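Long-range contact in substrate binding periplasmic protein (Ralstonia solanacearum, PDB 3LOP), which binds leucine between two lobes and probably serves as the periplasmic receptor of an amino-acid transporter: residues V81-V86 and E150-K155. Residues are numbered along the deposited sequence; the frame is centred on the assembly and turned at random.
Sequences VGTANV and EDALGK. With LEU (leucine), chain B.
Asp-151 OD2 takes a short hydrogen bond from a water, 2.6 Å from OD2 to the water oxygen, and a salt bridge from Arg-180 NE. The same water accepts from Ala-84 N at 3.0 Å, so the carboxylate of one helix start is tied through a single water to the first turn of the other. Asp-151 is the N-cap of helix 152-166: with CG set between backbone N and carbonyl carbon (chi1 81°), the carboxylate folds back over the first turn, and OD1 receives Leu-153 N at 2.9 Å. This N-H comes from well above the carboxylate plane, 61° out of it, and the bond is bent (133° at the hydrogen); Gln-149 NE2 also donates to OD1. Beside the water bridge the helices meet directly through small groups. Thr-83 CG2, which lies anti to the backbone N, reaches the methyl of Ala-152, 3.5 Å from CG2 to CB, while Ala-84 CB lies 3.8 Å from Asp-151 OD2. Thr-83 OG1 is hydrogen-bonded to Thr-107 OG1. On the ligand side, Thr-83 and Leu-153 both meet the isobutyl end of the bound leucine; Leu-153 CD2 approaches ligand CD2 at 3.7 Å, and Tyr-125 touches both protein side chains. The two helix starts follow strands of different parallel sheets, one in each lobe of the periplasmic binding protein fold, and face each other across the cleft. Methyl contacts and one bridging water, without direct polar bonds between these segments, join the lobes here while the bound leucine fills the cleft beside them, consistent with a closed, ligand-bound form.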
loop_
_atom_site.group_PDB
_atom_site.type_symbol
_atom_site.label_atom_id
_atom_site.label_comp_id
_atom_site.label_asym_id
_atom_site.label_seq_id
_atom_site.Cartn_x
_atom_site.Cartn_y
_atom_site.Cartn_z
ATOM N N VAL A 81 -3.397 6.300 -3.959
ATOM C CA VAL A 81 -3.928 4.941 -4.029
ATOM C C VAL A 81 -4.375 4.538 -5.430
ATOM O O VAL A 81 -4.985 5.329 -6.149
ATOM C CB VAL A 81 -5.131 4.783 -3.072
ATOM C CG1 VAL A 81 -5.767 3.409 -3.238
ATOM C CG2 VAL A 81 -4.684 5.001 -1.637
ATOM N N GLY A 82 -4.065 3.301 -5.807
ATOM C CA GLY A 82 -4.467 2.794 -7.105
ATOM C C GLY A 82 -3.385 2.772 -8.163
ATOM O O GLY A 82 -2.852 3.817 -8.539
ATOM N N THR A 83 -3.061 1.579 -8.647
ATOM C CA THR A 83 -2.051 1.435 -9.685
ATOM C C THR A 83 -2.443 2.266 -10.901
ATOM O O THR A 83 -1.615 2.983 -11.464
ATOM C CB THR A 83 -1.894 -0.046 -10.107
ATOM O OG1 THR A 83 -1.306 -0.784 -9.031
ATOM C CG2 THR A 83 -0.999 -0.173 -11.327
ATOM N N ALA A 84 -3.709 2.173 -11.304
ATOM C CA ALA A 84 -4.179 2.926 -12.464
ATOM C C ALA A 84 -4.111 4.428 -12.216
ATOM O O ALA A 84 -3.797 5.202 -13.121
ATOM C CB ALA A 84 -5.615 2.519 -12.817
ATOM N N ASN A 85 -4.396 4.838 -10.985
ATOM C CA ASN A 85 -4.376 6.249 -10.630
ATOM C C ASN A 85 -2.973 6.836 -10.719
ATOM O O ASN A 85 -2.775 7.901 -11.296
ATOM C CB ASN A 85 -4.946 6.441 -9.221
ATOM C CG ASN A 85 -6.385 5.967 -9.109
ATOM O OD1 ASN A 85 -7.317 6.771 -9.006
ATOM N ND2 ASN A 85 -6.574 4.656 -9.141
ATOM N N VAL A 86 -1.994 6.139 -10.155
ATOM C CA VAL A 86 -0.629 6.633 -10.203
ATOM C C VAL A 86 -0.087 6.585 -11.627
ATOM O O VAL A 86 0.605 7.503 -12.057
ATOM C CB VAL A 86 0.299 5.827 -9.279
ATOM C CG1 VAL A 86 1.725 6.353 -9.397
ATOM C CG2 VAL A 86 -0.184 5.936 -7.841
ATOM N N GLU A 150 -10.239 -5.835 -12.654
ATOM C CA GLU A 150 -10.250 -5.609 -14.093
ATOM C C GLU A 150 -9.635 -4.275 -14.510
ATOM O O GLU A 150 -10.317 -3.394 -15.040
ATOM C CB GLU A 150 -11.680 -5.727 -14.620
ATOM C CG GLU A 150 -11.774 -5.836 -16.128
ATOM C CD GLU A 150 -13.118 -6.364 -16.580
ATOM O OE1 GLU A 150 -14.151 -5.779 -16.187
ATOM O OE2 GLU A 150 -13.142 -7.367 -17.327
ATOM N N ASP A 151 -8.336 -4.146 -14.256
ATOM C CA ASP A 151 -7.573 -2.952 -14.598
ATOM C C ASP A 151 -6.087 -3.225 -14.363
ATOM O O ASP A 151 -5.680 -4.384 -14.237
ATOM C CB ASP A 151 -8.056 -1.741 -13.779
ATOM C CG ASP A 151 -7.481 -1.699 -12.376
ATOM O OD1 ASP A 151 -7.052 -2.753 -11.861
ATOM O OD2 ASP A 151 -7.478 -0.597 -11.782
ATOM N N ALA A 152 -5.277 -2.173 -14.304
ATOM C CA ALA A 152 -3.835 -2.327 -14.108
ATOM C C ALA A 152 -3.430 -3.190 -12.908
ATOM O O ALA A 152 -2.458 -3.942 -12.987
ATOM C CB ALA A 152 -3.178 -0.957 -14.012
ATOM N N LEU A 153 -4.158 -3.086 -11.799
ATOM C CA LEU A 153 -3.829 -3.883 -10.621
ATOM C C LEU A 153 -3.943 -5.371 -10.929
ATOM O O LEU A 153 -3.046 -6.148 -10.603
ATOM C CB LEU A 153 -4.752 -3.539 -9.444
ATOM C CG LEU A 153 -4.662 -4.508 -8.255
ATOM C CD1 LEU A 153 -3.241 -4.517 -7.706
ATOM C CD2 LEU A 153 -5.656 -4.107 -7.175
ATOM N N GLY A 154 -5.050 -5.764 -11.554
ATOM C CA GLY A 154 -5.256 -7.162 -11.892
ATOM C C GLY A 154 -4.222 -7.672 -12.876
ATOM O O GLY A 154 -3.777 -8.817 -12.786
ATOM N N LYS A 155 -3.846 -6.821 -13.824
ATOM C CA LYS A 155 -2.845 -7.182 -14.820
ATOM C C LYS A 155 -1.516 -7.481 -14.131
ATOM O O LYS A 155 -0.824 -8.437 -14.485
ATOM C CB LYS A 155 -2.671 -6.042 -15.822
ATOM C CG LYS A 155 -1.579 -6.272 -16.851
ATOM C CD LYS A 155 -1.414 -5.053 -17.746
ATOM C CE LYS A 155 -1.065 -3.814 -16.930
ATOM N NZ LYS A 155 -1.024 -2.583 -17.763
HETATM N N LEU B . -3.166 1.099 -4.213
HETATM C CA LEU B . -4.318 0.157 -4.148
HETATM C C LEU B . -4.603 -0.219 -2.708
HETATM O O LEU B . -5.740 -0.656 -2.443
HETATM C CB LEU B . -3.990 -1.093 -4.947
HETATM C CG LEU B . -3.447 -0.615 -6.288
HETATM C CD1 LEU B . -2.339 -1.463 -6.728
HETATM C CD2 LEU B . -4.529 -0.586 -7.291
HETATM O OXT LEU B . -3.683 -0.076 -1.870
HETATM O O HOH W 1 -5.995 0.719 -10.062
#